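Local coordinates for outer membrane associated protein (Francisella tularensis subsp. tularensis, PDB 6U83) that is an outer membrane protein, possibly a porin, whose C-terminal OmpA-like domain, the part crystallised, binds D-alanine in a pocket, consistent with peptidoglycan binding, at residues 131-134 / 135-139; 147-150 / 151-154. All coordinates share one frame; numbering follows the deposited sequence.

Interaction 1: residues 131-134 / 135-139; sequences LGLD and SEKII
L133 and I138 make the close-packed side of this turn: CD2 of L133 lies 3.9 Å from CD1 of I138, the two aliphatic chains meeting at a slant. L133 has its CG anti to the backbone N (chi1 -169°), which sets CD2 against I138 and CD1 against CD of K137, the latter pair 4.1 Å apart. L133 is buried, resting on V83 and I86 of helix 73-89, while I138 leans on A125, M128 and K129 of helix 110-130, so the pair packs against both helices, L133 on one and I138 on the other. The backbone of D134 lies at the border of this packing. Its carbonyl O accepts the amide N of K137 at 2.9 Å, and CG1 of I138 comes within 3.9 Å of the same O. The arrangement is the alpha-to-beta connection of an OmpA-like domain: helix 110-130 ends in a Schellman motif at G132, whose positive phi turns the chain out of the helix, and the 3-10 turn 135-137 then feeds strand 138-142, which runs parallel to strand 94-98. On the outer side the fit is looser and polar. The D134 and K137 side chains run alongside each other in the same direction, OD2 of D134 reaching CE of K137 at 3.7 Å, yet the ammonium NZ stays 4.4 Å from OD2, beyond a salt bridge; any attraction is probably weak. E136 is bent at chi2 (-102°), folding its carboxylate back over D134 until OE2 lies 3.5 Å from the D134 CB, although the carboxylates themselves remain apart.

Interaction 2: residues 147-150 / 151-154; sequences DTLG and GIHK
L149 and I152, the first and last residues of a type II beta turn, lay their side chains alongside each other, pointing the same way. The closest apolar approach is between CB of L149 and CD1 of I152, 3.7 Å; CD1 of L149 meets the same methyl less closely, at 4.2 Å. I152 places CG1 between its backbone N and carbonyl carbon (chi1 65°), while the chain continues extended through chi2, and this combination carries CD1 back to the leucine. On the way CG1 passes 3.6 Å from the carbonyl O of L149. L149 itself has CG anti to its carbonyl carbon (chi1 -70°), and its side chain also touches R161 and E163 of strand 161-172 and N40. The bend is made by G150 and G151; a positive phi (93°) at G151 is the conformation glycine favours at the third position of a type II turn. Farther from the turn, T148 and K154 close the loop loosely: OG1 of T148 lies 3.8 Å from CG of K154, the side chains meeting nearly at a right angle, and the rest of the lysine stretches away. R161 ties the loop to its surroundings by donating to the carbonyl O of D147. No hydrogen bond joins 147-150 to 151-154, so the direct contact between the arms is van der Waals only; N159 bridges them from outside, its OD1 accepting the amide of L149 and its ND2 making a weak bond to the carbonyl O of K154.

How the interactions relate
Along the chain the two contacts come in series, interaction 1 at the start of strand 138-142 and interaction 2 in the loop after it: residues 131-139 bring helix 110-130 into that strand, and residues 147-154 belong to the long loop between it and strand 161-172. Their centres are 30 Å apart, on opposite sides of the chain's centre, and they do not touch, the nearest atoms being about 14 Å apart. Strands 138-142 and 161-172 both pair with strand 94-98, so both turns connect elements of the mixed sheet of the OmpA-like domain. Interaction 2 lies near the D-alanine site, the T148 side chain about 9 Å from the ligand, whereas interaction 1 is away from it, at the helix-to-strand connection.

Interaction 1: residues 131-134 / 135-139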
ATOM      1  N   LEU A 131       6.548  -9.643  10.021  1.00 75.10           N
ATOM      2  CA  LEU A 131       7.829  -9.334   9.409  1.00 72.85           C
ATOM      3  C   LEU A 131       8.808  -8.616  10.335  1.00 79.96           C
ATOM      4  O   LEU A 131       9.903  -8.261   9.885  1.00 83.38           O
ATOM      5  CB  LEU A 131       7.584  -8.495   8.162  1.00 69.09           C
ATOM      6  CG  LEU A 131       6.736  -9.247   7.137  1.00 70.63           C
ATOM      7  CD1 LEU A 131       6.455  -8.388   5.921  1.00 69.02           C
ATOM      8  CD2 LEU A 131       7.435 -10.522   6.730  1.00 71.18           C
ATOM      9  N   GLY A 132       8.459  -8.385  11.598  1.00 81.73           N
ATOM     10  CA  GLY A 132       9.359  -7.734  12.530  1.00 92.85           C
ATOM     11  C   GLY A 132       9.163  -6.243  12.698  1.00 98.83           C
ATOM     12  O   GLY A 132      10.035  -5.583  13.282  1.00110.86           O
ATOM     13  N   LEU A 133       8.060  -5.694  12.193  1.00 90.62           N
ATOM     14  CA  LEU A 133       7.700  -4.300  12.405  1.00 89.13           C
ATOM     15  C   LEU A 133       6.771  -4.197  13.606  1.00 88.02           C
ATOM     16  O   LEU A 133       5.900  -5.046  13.808  1.00 93.60           O
ATOM     17  CB  LEU A 133       7.023  -3.726  11.160  1.00 87.23           C
ATOM     18  CG  LEU A 133       6.823  -2.214  11.121  1.00 91.61           C
ATOM     19  CD1 LEU A 133       8.165  -1.497  11.040  1.00 98.37           C
ATOM     20  CD2 LEU A 133       5.941  -1.845   9.946  1.00 82.56           C
ATOM     21  N   ASP A 134       6.951  -3.153  14.400  1.00 89.26           N
ATOM     22  CA  ASP A 134       6.267  -3.071  15.681  1.00 97.95           C
ATOM     23  C   ASP A 134       4.886  -2.435  15.539  1.00 90.83           C
ATOM     24  O   ASP A 134       4.701  -1.465  14.798  1.00 83.08           O
ATOM     25  CB  ASP A 134       7.147  -2.302  16.661  1.00115.17           C
ATOM     26  CG  ASP A 134       8.592  -2.784  16.618  1.00126.02           C
ATOM     27  OD1 ASP A 134       8.836  -3.967  16.945  1.00128.86           O
ATOM     28  OD2 ASP A 134       9.475  -2.001  16.208  1.00131.03           O
ATOM     29  N   SER A 135       3.911  -2.999  16.264  1.00 94.26           N
ATOM     30  CA  SER A 135       2.504  -2.657  16.074  1.00 95.34           C
ATOM     31  C   SER A 135       2.215  -1.192  16.359  1.00105.70           C
ATOM     32  O   SER A 135       1.232  -0.654  15.835  1.00107.55           O
ATOM     33  CB  SER A 135       1.623  -3.527  16.972  1.00 96.52           C
ATOM     34  OG  SER A 135       1.730  -3.123  18.330  1.00108.09           O
ATOM     35  N   GLU A 136       3.026  -0.545  17.202  1.00113.63           N
ATOM     36  CA  GLU A 136       2.833   0.870  17.497  1.00122.93           C
ATOM     37  C   GLU A 136       3.134   1.755  16.300  1.00111.64           C
ATOM     38  O   GLU A 136       2.575   2.853  16.195  1.00109.52           O
ATOM     39  CB  GLU A 136       3.712   1.293  18.678  1.00144.05           C
ATOM     40  CG  GLU A 136       5.151   0.811  18.587  1.00158.31           C
ATOM     41  CD  GLU A 136       5.410  -0.389  19.480  1.00169.01           C
ATOM     42  OE1 GLU A 136       6.122  -0.236  20.499  1.00172.21           O
ATOM     43  OE2 GLU A 136       4.879  -1.479  19.169  1.00171.04           O
ATOM     44  N   LYS A 137       4.005   1.316  15.403  1.00102.19           N
ATOM     45  CA  LYS A 137       4.301   2.102  14.219  1.00 95.28           C
ATOM     46  C   LYS A 137       3.209   2.020  13.160  1.00 93.35           C
ATOM     47  O   LYS A 137       3.440   2.497  12.043  1.00 94.66           O
ATOM     48  CB  LYS A 137       5.634   1.654  13.607  1.00 90.68           C
ATOM     49  CG  LYS A 137       6.819   1.727  14.558  1.00 92.63           C
ATOM     50  CD  LYS A 137       8.134   1.503  13.822  1.00 94.17           C
ATOM     51  CE  LYS A 137       9.289   1.372  14.803  1.00104.18           C
ATOM     52  NZ  LYS A 137       9.237   2.401  15.902  1.00113.34           N
ATOM     53  N   ILE A 138       2.039   1.441  13.452  1.00 86.04           N
ATOM     54  CA  ILE A 138       1.080   1.100  12.402  1.00 88.85           C
ATOM     55  C   ILE A 138      -0.301   1.621  12.761  1.00 83.24           C
ATOM     56  O   ILE A 138      -0.820   1.333  13.844  1.00 91.47           O
ATOM     57  CB  ILE A 138       1.017  -0.416  12.138  1.00 88.60           C
ATOM     58  CG1 ILE A 138       2.378  -0.943  11.692  1.00 80.50           C
ATOM     59  CG2 ILE A 138       0.006  -0.715  11.050  1.00 90.75           C
ATOM     60  CD1 ILE A 138       2.429  -2.446  11.604  1.00 76.12           C
ATOM     61  N   ILE A 139      -0.902   2.361  11.833  1.00 79.26           N
ATOM     62  CA  ILE A 139      -2.244   2.907  11.974  1.00 79.55           C
ATOM     63  C   ILE A 139      -3.078   2.406  10.809  1.00 80.19           C
ATOM     64  O   ILE A 139      -2.650   2.499   9.652  1.00 75.36           O
ATOM     65  CB  ILE A 139      -2.236   4.444  11.990  1.00 78.40           C
ATOM     66  CG1 ILE A 139      -1.323   4.966  13.100  1.00 90.44           C
ATOM     67  CG2 ILE A 139      -3.656   4.966  12.124  1.00 72.75           C
ATOM     68  CD1 ILE A 139       0.055   5.373  12.615  1.00103.35           C
TER

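Interaction 2: residues 147-150 / 151-154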
ATOM      1  N   ASP A 147     -13.669   6.942  -2.038  1.00 72.45           N
ATOM      2  CA  ASP A 147     -12.347   7.150  -2.637  1.00 75.91           C
ATOM      3  C   ASP A 147     -12.008   6.040  -3.632  1.00 72.82           C
ATOM      4  O   ASP A 147     -10.881   5.541  -3.665  1.00 71.96           O
ATOM      5  CB  ASP A 147     -11.249   7.232  -1.567  1.00 86.81           C
ATOM      6  CG  ASP A 147     -11.389   8.438  -0.647  1.00 99.85           C
ATOM      7  OD1 ASP A 147     -12.309   9.262  -0.854  1.00106.12           O
ATOM      8  OD2 ASP A 147     -10.570   8.547   0.297  1.00 94.60           O
ATOM      9  N   THR A 148     -12.994   5.607  -4.419  1.00 72.92           N
ATOM     10  CA  THR A 148     -12.662   4.638  -5.452  1.00 75.06           C
ATOM     11  C   THR A 148     -11.728   5.283  -6.464  1.00 74.68           C
ATOM     12  O   THR A 148     -11.676   6.506  -6.607  1.00 70.34           O
ATOM     13  CB  THR A 148     -13.911   4.099  -6.159  1.00 75.84           C
ATOM     14  OG1 THR A 148     -14.560   5.149  -6.886  1.00 83.16           O
ATOM     15  CG2 THR A 148     -14.866   3.479  -5.162  1.00 75.93           C
ATOM     16  N   LEU A 149     -10.976   4.444  -7.165  1.00 80.82           N
ATOM     17  CA  LEU A 149      -9.934   4.955  -8.045  1.00 77.25           C
ATOM     18  C   LEU A 149     -10.523   5.755  -9.203  1.00 75.12           C
ATOM     19  O   LEU A 149     -11.589   5.434  -9.738  1.00 78.58           O
ATOM     20  CB  LEU A 149      -9.078   3.803  -8.563  1.00 76.31           C
ATOM     21  CG  LEU A 149      -8.190   3.176  -7.485  1.00 76.65           C
ATOM     22  CD1 LEU A 149      -7.518   1.928  -8.016  1.00 82.26           C
ATOM     23  CD2 LEU A 149      -7.138   4.175  -7.013  1.00 70.63           C
ATOM     24  N   GLY A 150      -9.827   6.822  -9.573  1.00 79.17           N
ATOM     25  CA  GLY A 150     -10.291   7.648 -10.665  1.00 86.87           C
ATOM     26  C   GLY A 150     -10.087   6.956 -12.000  1.00 89.51           C
ATOM     27  O   GLY A 150      -9.084   6.277 -12.231  1.00 80.03           O
ATOM     28  N   GLY A 151     -11.069   7.120 -12.884  1.00 95.61           N
ATOM     29  CA  GLY A 151     -10.989   6.608 -14.233  1.00 91.40           C
ATOM     30  C   GLY A 151     -11.587   5.236 -14.447  1.00 89.83           C
ATOM     31  O   GLY A 151     -11.685   4.795 -15.596  1.00 88.18           O
ATOM     32  N   ILE A 152     -11.992   4.539 -13.389  1.00 88.28           N
ATOM     33  CA  ILE A 152     -12.574   3.216 -13.532  1.00 83.02           C
ATOM     34  C   ILE A 152     -13.936   3.211 -12.852  1.00 77.79           C
ATOM     35  O   ILE A 152     -14.284   4.123 -12.102  1.00 84.83           O
ATOM     36  CB  ILE A 152     -11.650   2.118 -12.973  1.00 74.81           C
ATOM     37  CG1 ILE A 152     -11.480   2.278 -11.471  1.00 70.26           C
ATOM     38  CG2 ILE A 152     -10.270   2.202 -13.656  1.00 68.63           C
ATOM     39  CD1 ILE A 152     -10.474   1.325 -10.870  1.00 69.58           C
ATOM     40  N   HIS A 153     -14.733   2.200 -13.173  1.00 73.15           N
ATOM     41  CA  HIS A 153     -16.038   2.062 -12.548  1.00 74.36           C
ATOM     42  C   HIS A 153     -15.862   1.736 -11.068  1.00 71.99           C
ATOM     43  O   HIS A 153     -14.858   1.146 -10.658  1.00 72.17           O
ATOM     44  CB  HIS A 153     -16.846   0.975 -13.257  1.00 76.29           C
ATOM     45  CG  HIS A 153     -18.308   0.981 -12.932  1.00 84.36           C
ATOM     46  ND1 HIS A 153     -18.824   0.389 -11.797  1.00 89.86           N
ATOM     47  CD2 HIS A 153     -19.371   1.474 -13.613  1.00 89.36           C
ATOM     48  CE1 HIS A 153     -20.137   0.535 -11.781  1.00 86.42           C
ATOM     49  NE2 HIS A 153     -20.495   1.187 -12.874  1.00 91.56           N
ATOM     50  N   LYS A 154     -16.841   2.142 -10.256  1.00 67.90           N
ATOM     51  CA  LYS A 154     -16.740   1.915  -8.818  1.00 67.25           C
ATOM     52  C   LYS A 154     -16.748   0.431  -8.451  1.00 73.02           C
ATOM     53  O   LYS A 154     -16.280   0.065  -7.364  1.00 72.81           O
ATOM     54  CB  LYS A 154     -17.880   2.631  -8.103  1.00 65.67           C
ATOM     55  CG  LYS A 154     -17.901   4.127  -8.329  1.00 80.59           C
ATOM     56  CD  LYS A 154     -19.148   4.736  -7.706  1.00 95.42           C
ATOM     57  CE  LYS A 154     -18.979   6.219  -7.427  1.00103.59           C
ATOM     58  NZ  LYS A 154     -20.106   6.714  -6.583  1.00114.48           N
TER